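Local structure of 2-hydroxyisobutyryl-CoA mutase large subunit (Aquincola tertiaricarbonis, 4R3U) at residues Phe82-Tyr87 / Val412-Gly417; Pro88-Ser93 / Gly372-His377; Glu309-Arg314 / Glu423-Glu428. The protein catalyses, together with a small cobalamin-binding subunit, the interconversion of 2-hydroxyisobutyryl-CoA and (S)-3-hydroxybutyryl-CoA, contributing the substrate-binding part of the enzyme. All coordinates share one frame; numbering follows the deposited sequence.

Interaction 1: Phe82-Tyr87 / Val412-Gly417; sequences FTRGPY and VIDPLG. With 3HC (3-hydroxybutanoyl-coenzyme A), chain E.
The carbonyl oxygen of Asp414 takes two donors: Arg84 NH2 at 2.8 Å from across the contact and, at 3.0 Å, Gly417 N, which closes the type I turn Asp414-Gly417. The same guanidinium also holds the Asp414 side chain. Arg84 NE points almost straight at Asp414 OD2 (2.9 Å, 174°), on the anti side of the carboxylate, so the arginine grips one residue side-on by both its carboxylate and its backbone. The two flat groups are turned 76° apart. Asp414 CG stands anti to its own N (chi1 -166°), which brings the carboxylate across the arginine, OD2 close to both Arg84 CG and NE. A second arginine, Arg314, shares OD2. Gly417 lies with CA 3.7 Å from Arg84 NH2, where a side chain would collide with the guanidinium. Both segments belong to loops of the TIM-barrel domain, the first in the loop that precedes strand 97-102 and the second leading into helix 420-442, and they meet at the subunit interface: Arg84 NH1 bonds Tyr61 O of the second subunit. An alanine here removes the guanidinium, which would probably leave the buried Asp414 carboxylate with one charge partner fewer and Tyr61 O of the second subunit without this donor. Ile413 CG2 packs against Arg84 O at 3.7 Å. Farther along, Tyr87 OH lies 2.6 Å from pyrophosphate oxygen O2A of 3-hydroxybutanoyl-CoA, while Pro86 CG sits over one ring face.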
loop_
_atom_site.group_PDB
_atom_site.type_symbol
_atom_site.label_atom_id
_atom_site.label_comp_id
_atom_site.label_asym_id
_atom_site.label_seq_id
_atom_site.Cartn_x
_atom_site.Cartn_y
_atom_site.Cartn_z
ATOM N N PHE A 82 -4.356 27.029 6.402
ATOM C CA PHE A 82 -3.520 25.997 5.755
ATOM C C PHE A 82 -3.888 24.540 6.032
ATOM O O PHE A 82 -3.058 23.660 5.848
ATOM C CB PHE A 82 -2.000 26.227 5.985
ATOM C CG PHE A 82 -1.514 27.646 5.796
ATOM C CD1 PHE A 82 -1.083 28.090 4.552
ATOM C CD2 PHE A 82 -1.470 28.530 6.867
ATOM C CE1 PHE A 82 -0.622 29.387 4.385
ATOM C CE2 PHE A 82 -1.045 29.839 6.689
ATOM C CZ PHE A 82 -0.602 30.255 5.454
ATOM N N THR A 83 -5.138 24.268 6.408
ATOM C CA THR A 83 -5.632 22.898 6.633
ATOM C C THR A 83 -5.304 21.984 5.418
ATOM O O THR A 83 -4.829 20.853 5.594
ATOM C CB THR A 83 -7.139 22.993 6.876
ATOM O OG1 THR A 83 -7.379 24.035 7.834
ATOM C CG2 THR A 83 -7.794 21.641 7.278
ATOM N N ARG A 84 -5.515 22.509 4.191
ATOM C CA ARG A 84 -5.321 21.812 2.911
ATOM C C ARG A 84 -3.869 21.739 2.378
ATOM O O ARG A 84 -3.622 21.082 1.373
ATOM C CB ARG A 84 -6.282 22.390 1.864
ATOM C CG ARG A 84 -7.682 22.615 2.447
ATOM C CD ARG A 84 -8.738 22.748 1.395
ATOM N NE ARG A 84 -8.951 21.476 0.732
ATOM C CZ ARG A 84 -9.497 21.348 -0.464
ATOM N NH1 ARG A 84 -9.899 22.420 -1.134
ATOM N NH2 ARG A 84 -9.641 20.144 -1.008
ATOM N N GLY A 85 -2.922 22.370 3.065
ATOM C CA GLY A 85 -1.527 22.322 2.665
ATOM C C GLY A 85 -0.831 23.655 2.829
ATOM O O GLY A 85 -1.471 24.709 2.710
ATOM N N PRO A 86 0.494 23.639 3.122
ATOM C CA PRO A 86 1.217 24.917 3.314
ATOM C C PRO A 86 1.508 25.694 2.014
ATOM O O PRO A 86 1.776 26.901 2.070
ATOM C CB PRO A 86 2.507 24.481 4.012
ATOM C CG PRO A 86 2.766 23.110 3.475
ATOM C CD PRO A 86 1.391 22.475 3.307
ATOM N N TYR A 87 1.471 25.005 0.851
ATOM C CA TYR A 87 1.737 25.596 -0.460
ATOM C C TYR A 87 0.485 25.538 -1.361
ATOM O O TYR A 87 -0.303 24.597 -1.254
ATOM C CB TYR A 87 2.959 24.924 -1.142
ATOM C CG TYR A 87 4.169 24.690 -0.257
ATOM C CD1 TYR A 87 4.688 25.711 0.537
ATOM C CD2 TYR A 87 4.835 23.467 -0.264
ATOM C CE1 TYR A 87 5.788 25.491 1.371
ATOM C CE2 TYR A 87 5.966 23.250 0.530
ATOM C CZ TYR A 87 6.440 24.267 1.342
ATOM O OH TYR A 87 7.548 24.053 2.120
ATOM N N VAL A 412 -3.994 16.281 -7.484
ATOM C CA VAL A 412 -5.099 17.055 -6.921
ATOM C C VAL A 412 -4.700 17.369 -5.494
ATOM O O VAL A 412 -4.319 16.450 -4.766
ATOM C CB VAL A 412 -6.490 16.347 -7.041
ATOM C CG1 VAL A 412 -7.583 17.105 -6.289
ATOM C CG2 VAL A 412 -6.888 16.178 -8.502
ATOM N N ILE A 413 -4.721 18.664 -5.112
ATOM C CA ILE A 413 -4.321 19.097 -3.765
ATOM C C ILE A 413 -5.420 18.826 -2.738
ATOM O O ILE A 413 -6.596 19.146 -2.984
ATOM C CB ILE A 413 -3.774 20.558 -3.705
ATOM C CG1 ILE A 413 -2.661 20.765 -4.739
ATOM C CG2 ILE A 413 -3.244 20.894 -2.292
ATOM C CD1 ILE A 413 -2.470 22.105 -5.125
ATOM N N ASP A 414 -5.011 18.261 -1.569
ATOM C CA ASP A 414 -5.879 17.882 -0.442
ATOM C C ASP A 414 -7.127 17.145 -0.988
ATOM O O ASP A 414 -8.254 17.666 -0.909
ATOM C CB ASP A 414 -6.234 19.107 0.432
ATOM C CG ASP A 414 -6.839 18.721 1.762
ATOM O OD1 ASP A 414 -6.190 17.970 2.515
ATOM O OD2 ASP A 414 -7.976 19.124 2.028
ATOM N N PRO A 415 -6.912 15.968 -1.648
ATOM C CA PRO A 415 -8.044 15.253 -2.280
ATOM C C PRO A 415 -9.119 14.815 -1.301
ATOM O O PRO A 415 -10.276 14.696 -1.693
ATOM C CB PRO A 415 -7.364 14.075 -2.975
ATOM C CG PRO A 415 -6.079 13.893 -2.263
ATOM C CD PRO A 415 -5.643 15.233 -1.862
ATOM N N LEU A 416 -8.739 14.631 -0.015
ATOM C CA LEU A 416 -9.659 14.240 1.047
ATOM C C LEU A 416 -10.454 15.425 1.595
ATOM O O LEU A 416 -11.352 15.220 2.413
ATOM C CB LEU A 416 -8.952 13.460 2.180
ATOM C CG LEU A 416 -8.206 12.160 1.831
ATOM C CD1 LEU A 416 -7.975 11.316 3.076
ATOM C CD2 LEU A 416 -8.953 11.341 0.837
ATOM N N GLY A 417 -10.142 16.640 1.140
ATOM C CA GLY A 417 -10.855 17.838 1.571
ATOM C C GLY A 417 -12.329 17.723 1.285
ATOM O O GLY A 417 -12.718 17.310 0.192
HETATM N N1A 3HC E . 5.953 25.239 -5.179
HETATM C C2A 3HC E . 7.094 26.183 -5.166
HETATM N N3A 3HC E . 8.136 25.782 -4.211
HETATM C C4A 3HC E . 8.019 24.660 -3.462
HETATM C C5A 3HC E . 6.935 23.858 -3.537
HETATM C C6A 3HC E . 5.916 24.165 -4.370
HETATM N N6A 3HC E . 4.870 23.339 -4.398
HETATM N N7A 3HC E . 7.133 22.843 -2.692
HETATM C C8A 3HC E . 8.318 23.008 -2.111
HETATM N N9A 3HC E . 8.850 24.141 -2.561
HETATM C C1B 3HC E . 10.162 24.769 -2.217
HETATM C C2B 3HC E . 10.236 25.207 -0.769
HETATM O O2B 3HC E . 9.710 26.526 -0.587
HETATM C C3B 3HC E . 11.730 25.146 -0.495
HETATM O O3B 3HC E . 12.394 26.334 -0.989
HETATM P P3B 3HC E . 13.513 27.140 -0.147
HETATM O O7A 3HC E . 14.577 26.134 0.043
HETATM O O8A 3HC E . 13.859 28.239 -1.082
HETATM O O9A 3HC E . 12.768 27.547 1.066
HETATM C C4B 3HC E . 12.194 23.960 -1.334
HETATM O O4B 3HC E . 11.207 23.786 -2.396
HETATM C C5B 3HC E . 12.344 22.694 -0.472
HETATM O O5B 3HC E . 11.042 22.182 -0.112
HETATM P P1A 3HC E . 10.504 22.076 1.422
HETATM O O1A 3HC E . 11.170 23.071 2.306
HETATM O O2A 3HC E . 9.032 22.047 1.389
HETATM O O3A 3HC E . 11.010 20.540 1.704
HETATM P P2A 3HC E . 12.365 20.068 2.466
HETATM O O4A 3HC E . 12.413 18.599 2.423
HETATM O O5A 3HC E . 13.546 20.833 1.997
HETATM O O6A 3HC E . 12.049 20.552 3.938
HETATM C CBP 3HC E . 11.360 20.399 6.257
HETATM C CCP 3HC E . 11.064 19.962 4.806
HETATM C CDP 3HC E . 11.089 21.908 6.324
HETATM C CEP 3HC E . 10.379 19.703 7.207
HETATM C CAP 3HC E . 12.848 20.105 6.647
HETATM O OAP 3HC E . 13.232 20.607 7.946
HETATM C C9P 3HC E . 13.358 18.656 6.406
HETATM O O9P 3HC E . 13.829 18.317 5.318
HETATM N N8P 3HC E . 13.345 17.839 7.471
HETATM C C7P 3HC E . 13.867 16.470 7.384
HETATM C C6P 3HC E . 13.971 15.856 8.773
HETATM C C5P 3HC E . 14.413 14.389 8.729
HETATM O O5P 3HC E . 14.556 13.768 7.672
HETATM N N4P 3HC E . 14.624 13.871 9.943
HETATM C C3P 3HC E . 15.030 12.487 10.140
HETATM C C2P 3HC E . 14.606 12.081 11.526
HETATM S S1P 3HC E . 14.973 10.331 11.858
HETATM C C1 3HC E . 14.379 10.293 13.557
HETATM O O1 3HC E . 14.585 11.191 14.372
HETATM C C2 3HC E . 13.494 9.097 13.948
HETATM C C3 3HC E . 14.310 7.830 14.214
HETATM O O3 3HC E . 15.079 7.513 13.059
HETATM C C4 3HC E . 15.223 7.997 15.439
HETATM O O HOH W 1 -9.530 18.893 -3.736
#

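Interaction 2: Pro88-Ser93 / Gly372-His377; sequences PTMYRS and GAQSLH. With 3HC (3-hydroxybutanoyl-coenzyme A), chain E.
Tyr91 drives its phenol into the backbone where a helix gives way to a strand, so that its OH lies against the peptide between Gly372 and Ala373. The hydroxyl donates to Ala373 O at 2.6 Å, reaching a lone pair in the carbonyl plane (C=O...OH angle 132°), and the acceptor sits at the ring edge. Ala373 N is also near, but at a poor angle for bonding. Beside the ring, Met90 is bent at chi2 (-70°) and again at chi3 (-65°), a double curl that brings its methyl CE to 3.6 Å from Gly372 O. That carbonyl is bonded from its own segment by Gln374 NE2 at 2.8 Å, tilted from both the carbonyl and the amide plane. Gln374 OE1 in turn accepts from Phe340 N, fixing the amide at both ends. On the ligand side, Met90 O lies 2.9 Å from the adenine N6A of 3-hydroxybutanoyl-CoA, and Gln374 CG approaches the pyrophosphate O2A at 3.4 Å. Gly372, with positive phi, ends helix 357-370 in a Schellman motif, after which the chain enters strand 375-377 of the TIM barrel, through which acyl-CoA mutases of this family thread the coenzyme A chain; the loop 88-93 here holds its adenine end.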
loop_
_atom_site.group_PDB
_atom_site.type_symbol
_atom_site.label_atom_id
_atom_site.label_comp_id
_atom_site.label_asym_id
_atom_site.label_seq_id
_atom_site.Cartn_x
_atom_site.Cartn_y
_atom_site.Cartn_z
ATOM N N PRO A 88 0.250 26.540 -2.236
ATOM C CA PRO A 88 -0.976 26.502 -3.059
ATOM C C PRO A 88 -0.935 25.537 -4.239
ATOM O O PRO A 88 -1.961 25.333 -4.868
ATOM C CB PRO A 88 -1.086 27.944 -3.556
ATOM C CG PRO A 88 0.328 28.392 -3.658
ATOM C CD PRO A 88 1.025 27.772 -2.485
ATOM N N THR A 89 0.243 24.998 -4.566
ATOM C CA THR A 89 0.500 24.152 -5.735
ATOM C C THR A 89 0.909 22.737 -5.379
ATOM O O THR A 89 0.758 21.817 -6.210
ATOM C CB THR A 89 1.486 24.869 -6.665
ATOM O OG1 THR A 89 1.810 24.072 -7.770
ATOM C CG2 THR A 89 2.701 25.366 -5.953
ATOM N N MET A 90 1.403 22.560 -4.130
ATOM C CA MET A 90 1.857 21.304 -3.558
ATOM C C MET A 90 2.612 20.407 -4.538
ATOM O O MET A 90 3.532 20.889 -5.207
ATOM C CB MET A 90 0.729 20.584 -2.820
ATOM C CG MET A 90 0.210 21.336 -1.605
ATOM S SD MET A 90 1.346 21.414 -0.201
ATOM C CE MET A 90 1.442 19.729 0.253
ATOM N N TYR A 91 2.210 19.143 -4.658
ATOM C CA TYR A 91 2.857 18.131 -5.510
ATOM C C TYR A 91 2.672 18.267 -7.023
ATOM O O TYR A 91 3.305 17.524 -7.765
ATOM C CB TYR A 91 2.544 16.699 -5.036
ATOM C CG TYR A 91 2.542 16.505 -3.537
ATOM C CD1 TYR A 91 3.578 17.007 -2.743
ATOM C CD2 TYR A 91 1.508 15.811 -2.906
ATOM C CE1 TYR A 91 3.581 16.816 -1.365
ATOM C CE2 TYR A 91 1.495 15.625 -1.527
ATOM C CZ TYR A 91 2.541 16.110 -0.762
ATOM O OH TYR A 91 2.555 15.871 0.588
ATOM N N ARG A 92 1.846 19.205 -7.490
ATOM C CA ARG A 92 1.679 19.408 -8.938
ATOM C C ARG A 92 2.889 20.215 -9.457
ATOM O O ARG A 92 3.158 20.259 -10.668
ATOM C CB ARG A 92 0.388 20.186 -9.252
ATOM C CG ARG A 92 -0.880 19.562 -8.716
ATOM C CD ARG A 92 -2.005 20.566 -8.760
ATOM N NE ARG A 92 -2.858 20.175 -9.859
ATOM C CZ ARG A 92 -3.096 20.899 -10.932
ATOM N NH1 ARG A 92 -2.566 22.104 -11.057
ATOM N NH2 ARG A 92 -3.881 20.432 -11.885
ATOM N N SER A 93 3.574 20.897 -8.528
ATOM C CA SER A 93 4.724 21.735 -8.811
ATOM C C SER A 93 5.987 21.099 -8.247
ATOM O O SER A 93 6.946 20.956 -8.990
ATOM C CB SER A 93 4.503 23.137 -8.279
ATOM O OG SER A 93 5.636 23.953 -8.511
ATOM N N GLY A 372 -0.238 15.825 3.265
ATOM C CA GLY A 372 0.490 17.002 2.786
ATOM C C GLY A 372 1.888 17.217 3.348
ATOM O O GLY A 372 2.318 18.363 3.503
ATOM N N ALA A 373 2.632 16.110 3.603
ATOM C CA ALA A 373 4.016 16.119 4.106
ATOM C C ALA A 373 4.967 16.747 3.059
ATOM O O ALA A 373 4.707 16.647 1.845
ATOM C CB ALA A 373 4.448 14.707 4.451
ATOM N N GLN A 374 6.031 17.425 3.537
ATOM C CA GLN A 374 7.028 18.136 2.701
ATOM C C GLN A 374 8.206 17.252 2.402
ATOM O O GLN A 374 8.949 17.489 1.434
ATOM C CB GLN A 374 7.547 19.395 3.424
ATOM C CG GLN A 374 6.648 20.601 3.302
ATOM C CD GLN A 374 5.247 20.382 3.796
ATOM O OE1 GLN A 374 4.983 20.305 4.993
ATOM N NE2 GLN A 374 4.325 20.213 2.870
ATOM N N SER A 375 8.410 16.278 3.294
ATOM C CA SER A 375 9.508 15.342 3.277
ATOM C C SER A 375 9.023 14.028 3.878
ATOM O O SER A 375 8.183 14.022 4.800
ATOM C CB SER A 375 10.689 15.924 4.054
ATOM O OG SER A 375 11.853 15.116 4.002
ATOM N N LEU A 376 9.522 12.905 3.333
ATOM C CA LEU A 376 9.120 11.587 3.791
ATOM C C LEU A 376 10.204 10.551 3.784
ATOM O O LEU A 376 10.882 10.364 2.774
ATOM C CB LEU A 376 7.902 11.092 2.982
ATOM C CG LEU A 376 7.284 9.700 3.280
ATOM C CD1 LEU A 376 6.702 9.627 4.689
ATOM C CD2 LEU A 376 6.251 9.339 2.233
ATOM N N HIS A 377 10.314 9.816 4.913
ATOM C CA HIS A 377 11.132 8.640 5.052
ATOM C C HIS A 377 10.129 7.463 5.169
ATOM O O HIS A 377 9.260 7.447 6.058
ATOM C CB HIS A 377 12.007 8.681 6.325
ATOM C CG HIS A 377 12.722 7.377 6.604
ATOM N ND1 HIS A 377 14.038 7.164 6.197
ATOM C CD2 HIS A 377 12.274 6.257 7.222
ATOM C CE1 HIS A 377 14.327 5.925 6.551
ATOM N NE2 HIS A 377 13.311 5.348 7.194
HETATM N N1A 3HC E . 5.953 25.239 -5.179
HETATM C C2A 3HC E . 7.094 26.183 -5.166
HETATM N N3A 3HC E . 8.136 25.782 -4.211
HETATM C C4A 3HC E . 8.019 24.660 -3.462
HETATM C C5A 3HC E . 6.935 23.858 -3.537
HETATM C C6A 3HC E . 5.916 24.165 -4.370
HETATM N N6A 3HC E . 4.870 23.339 -4.398
HETATM N N7A 3HC E . 7.133 22.843 -2.692
HETATM C C8A 3HC E . 8.318 23.008 -2.111
HETATM N N9A 3HC E . 8.850 24.141 -2.561
HETATM C C1B 3HC E . 10.162 24.769 -2.217
HETATM C C2B 3HC E . 10.236 25.207 -0.769
HETATM O O2B 3HC E . 9.710 26.526 -0.587
HETATM C C3B 3HC E . 11.730 25.146 -0.495
HETATM O O3B 3HC E . 12.394 26.334 -0.989
HETATM P P3B 3HC E . 13.513 27.140 -0.147
HETATM O O7A 3HC E . 14.577 26.134 0.043
HETATM O O8A 3HC E . 13.859 28.239 -1.082
HETATM O O9A 3HC E . 12.768 27.547 1.066
HETATM C C4B 3HC E . 12.194 23.960 -1.334
HETATM O O4B 3HC E . 11.207 23.786 -2.396
HETATM C C5B 3HC E . 12.344 22.694 -0.472
HETATM O O5B 3HC E . 11.042 22.182 -0.112
HETATM P P1A 3HC E . 10.504 22.076 1.422
HETATM O O1A 3HC E . 11.170 23.071 2.306
HETATM O O2A 3HC E . 9.032 22.047 1.389
HETATM O O3A 3HC E . 11.010 20.540 1.704
HETATM P P2A 3HC E . 12.365 20.068 2.466
HETATM O O4A 3HC E . 12.413 18.599 2.423
HETATM O O5A 3HC E . 13.546 20.833 1.997
HETATM O O6A 3HC E . 12.049 20.552 3.938
HETATM C CBP 3HC E . 11.360 20.399 6.257
HETATM C CCP 3HC E . 11.064 19.962 4.806
HETATM C CDP 3HC E . 11.089 21.908 6.324
HETATM C CEP 3HC E . 10.379 19.703 7.207
HETATM C CAP 3HC E . 12.848 20.105 6.647
HETATM O OAP 3HC E . 13.232 20.607 7.946
HETATM C C9P 3HC E . 13.358 18.656 6.406
HETATM O O9P 3HC E . 13.829 18.317 5.318
HETATM N N8P 3HC E . 13.345 17.839 7.471
HETATM C C7P 3HC E . 13.867 16.470 7.384
HETATM C C6P 3HC E . 13.971 15.856 8.773
HETATM C C5P 3HC E . 14.413 14.389 8.729
HETATM O O5P 3HC E . 14.556 13.768 7.672
HETATM N N4P 3HC E . 14.624 13.871 9.943
HETATM C C3P 3HC E . 15.030 12.487 10.140
HETATM C C2P 3HC E . 14.606 12.081 11.526
HETATM S S1P 3HC E . 14.973 10.331 11.858
HETATM C C1 3HC E . 14.379 10.293 13.557
HETATM O O1 3HC E . 14.585 11.191 14.372
HETATM C C2 3HC E . 13.494 9.097 13.948
HETATM C C3 3HC E . 14.310 7.830 14.214
HETATM O O3 3HC E . 15.079 7.513 13.059
HETATM C C4 3HC E . 15.223 7.997 15.439
#

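Interaction 3: Glu309-Arg314 / Glu423-Glu428; sequences EVAKFR and EALTTE
Arg314 and Glu423 cross at about a right angle between two helices, and their charged planes are turned 65° apart. The arginine presents its two terminal nitrogens end-on, one to each carboxylate oxygen: NH1 meets Glu423 OE1 at 2.9 Å from above the carboxylate plane, and NH2 meets Glu423 OE2 at 2.7 Å on the syn side. The bend at chi3 (89°) in the arginine turns its guanidinium toward Glu423, which itself starts out facing the other way and curls back. Thr426 lies across the same arginine; its OG1 takes a weak bond from Arg314 NH1 at 3.0 Å, its stronger partner being Val422 O one turn back. Around the small side chain of Ala311 the helices come very close, with CA of Ala311 and CA of Thr426 4.3 Å apart. Ala311 CB faces the opposing helix and packs on Leu425 CB at 3.8 Å. The axes of the two segments cross at -54° and approach to 8.0 Å. On other sides of the same helix segment, Phe313 stacks on Phe340 of strand 340-344 and Val310 packs on helix 357-370, so helix 306-327 lies between helix 420-442 and the barrel strands 298-302 and 340-344, which Phe313 touches.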
loop_
_atom_site.group_PDB
_atom_site.type_symbol
_atom_site.label_atom_id
_atom_site.label_comp_id
_atom_site.label_asym_id
_atom_site.label_seq_id
_atom_site.Cartn_x
_atom_site.Cartn_y
_atom_site.Cartn_z
ATOM N N GLU A 309 -4.633 9.609 10.905
ATOM C CA GLU A 309 -3.326 10.205 10.630
ATOM C C GLU A 309 -3.420 11.383 9.689
ATOM O O GLU A 309 -2.805 12.391 9.958
ATOM C CB GLU A 309 -2.341 9.123 10.132
ATOM C CG GLU A 309 -1.950 8.193 11.263
ATOM C CD GLU A 309 -1.259 8.904 12.420
ATOM O OE1 GLU A 309 -0.185 9.500 12.185
ATOM O OE2 GLU A 309 -1.785 8.870 13.557
ATOM N N VAL A 310 -4.269 11.302 8.663
ATOM C CA VAL A 310 -4.547 12.394 7.725
ATOM C C VAL A 310 -5.260 13.556 8.472
ATOM O O VAL A 310 -4.868 14.716 8.331
ATOM C CB VAL A 310 -5.373 11.893 6.505
ATOM C CG1 VAL A 310 -5.751 13.045 5.586
ATOM C CG2 VAL A 310 -4.620 10.806 5.730
ATOM N N ALA A 311 -6.277 13.224 9.284
ATOM C CA ALA A 311 -7.038 14.185 10.077
ATOM C C ALA A 311 -6.094 14.941 11.032
ATOM O O ALA A 311 -6.214 16.157 11.186
ATOM C CB ALA A 311 -8.091 13.451 10.880
ATOM N N LYS A 312 -5.153 14.203 11.660
ATOM C CA LYS A 312 -4.159 14.693 12.595
ATOM C C LYS A 312 -3.241 15.714 11.921
ATOM O O LYS A 312 -2.978 16.761 12.507
ATOM C CB LYS A 312 -3.360 13.494 13.132
ATOM C CG LYS A 312 -2.354 13.803 14.246
ATOM C CD LYS A 312 -1.286 12.705 14.342
ATOM C CE LYS A 312 -0.220 12.899 13.287
ATOM N NZ LYS A 312 0.672 11.719 13.181
ATOM N N PHE A 313 -2.759 15.418 10.689
ATOM C CA PHE A 313 -1.851 16.301 9.940
ATOM C C PHE A 313 -2.530 17.620 9.575
ATOM O O PHE A 313 -1.914 18.681 9.711
ATOM C CB PHE A 313 -1.320 15.598 8.687
ATOM C CG PHE A 313 -0.507 14.333 8.879
ATOM C CD1 PHE A 313 0.539 14.289 9.800
ATOM C CD2 PHE A 313 -0.725 13.214 8.073
ATOM C CE1 PHE A 313 1.325 13.136 9.940
ATOM C CE2 PHE A 313 0.035 12.049 8.232
ATOM C CZ PHE A 313 1.068 12.026 9.144
ATOM N N ARG A 314 -3.808 17.557 9.137
ATOM C CA ARG A 314 -4.620 18.716 8.751
ATOM C C ARG A 314 -4.979 19.530 9.974
ATOM O O ARG A 314 -4.860 20.763 9.943
ATOM C CB ARG A 314 -5.862 18.279 7.955
ATOM C CG ARG A 314 -5.495 17.573 6.649
ATOM C CD ARG A 314 -6.666 16.848 6.020
ATOM N NE ARG A 314 -7.427 17.714 5.118
ATOM C CZ ARG A 314 -8.573 18.309 5.428
ATOM N NH1 ARG A 314 -9.115 18.141 6.632
ATOM N NH2 ARG A 314 -9.191 19.074 4.535
ATOM N N GLU A 423 -13.141 15.569 7.634
ATOM C CA GLU A 423 -13.429 16.918 8.135
ATOM C C GLU A 423 -13.883 16.979 9.592
ATOM O O GLU A 423 -13.389 17.824 10.335
ATOM C CB GLU A 423 -14.324 17.736 7.192
ATOM C CG GLU A 423 -13.706 18.047 5.830
ATOM C CD GLU A 423 -12.386 18.794 5.726
ATOM O OE1 GLU A 423 -11.809 19.196 6.761
ATOM O OE2 GLU A 423 -11.924 18.973 4.578
ATOM N N ALA A 424 -14.754 16.042 10.015
ATOM C CA ALA A 424 -15.253 15.917 11.386
ATOM C C ALA A 424 -14.129 15.504 12.325
ATOM O O ALA A 424 -13.996 16.078 13.411
ATOM C CB ALA A 424 -16.382 14.899 11.438
ATOM N N LEU A 425 -13.294 14.528 11.892
ATOM C CA LEU A 425 -12.144 14.066 12.665
ATOM C C LEU A 425 -11.064 15.150 12.780
ATOM O O LEU A 425 -10.511 15.319 13.871
ATOM C CB LEU A 425 -11.586 12.758 12.073
ATOM C CG LEU A 425 -10.791 11.837 13.020
ATOM C CD1 LEU A 425 -11.524 11.610 14.378
ATOM C CD2 LEU A 425 -10.474 10.522 12.342
ATOM N N THR A 426 -10.800 15.914 11.670
ATOM C CA THR A 426 -9.862 17.050 11.670
ATOM C C THR A 426 -10.321 18.057 12.751
ATOM O O THR A 426 -9.511 18.518 13.565
ATOM C CB THR A 426 -9.816 17.727 10.279
ATOM O OG1 THR A 426 -9.384 16.779 9.297
ATOM C CG2 THR A 426 -8.942 18.988 10.253
ATOM N N THR A 427 -11.640 18.345 12.776
ATOM C CA THR A 427 -12.229 19.280 13.742
ATOM C C THR A 427 -12.176 18.779 15.204
ATOM O O THR A 427 -11.960 19.584 16.117
ATOM C CB THR A 427 -13.582 19.793 13.226
ATOM O OG1 THR A 427 -13.368 20.457 11.963
ATOM C CG2 THR A 427 -14.264 20.721 14.209
ATOM N N GLU A 428 -12.377 17.461 15.402
ATOM C CA GLU A 428 -12.328 16.782 16.700
ATOM C C GLU A 428 -10.905 16.863 17.245
ATOM O O GLU A 428 -10.718 17.283 18.391
ATOM C CB GLU A 428 -12.815 15.324 16.592
ATOM C CG GLU A 428 -14.227 15.123 17.112
ATOM C CD GLU A 428 -14.393 15.356 18.610
ATOM O OE1 GLU A 428 -14.898 16.440 18.987
ATOM O OE2 GLU A 428 -14.010 14.464 19.405
#

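Overall arrangement
Interactions 1 and 3, with centres about 12 Å apart, are joined by a salt bridge in which Arg314 NH2 reaches Asp414 OD2 at 2.8 Å; with Glu423 and Arg84 this makes a buried, alternating chain of charges. Interactions 1 and 2 lie closer, about 10 Å between centres, and pack through Ile413, whose CG2 is 3.5 Å from Met90 CG, and through Pro86 CG, 3.3 Å from Gln374 NE2. Both flank the coenzyme A moiety and touch the second subunit. Interactions 2 and 3 do not touch, their nearest atoms being about 5 Å apart. The contacts thus run from the nucleotide pocket through the loops of interaction 1 to the helices outside the barrel.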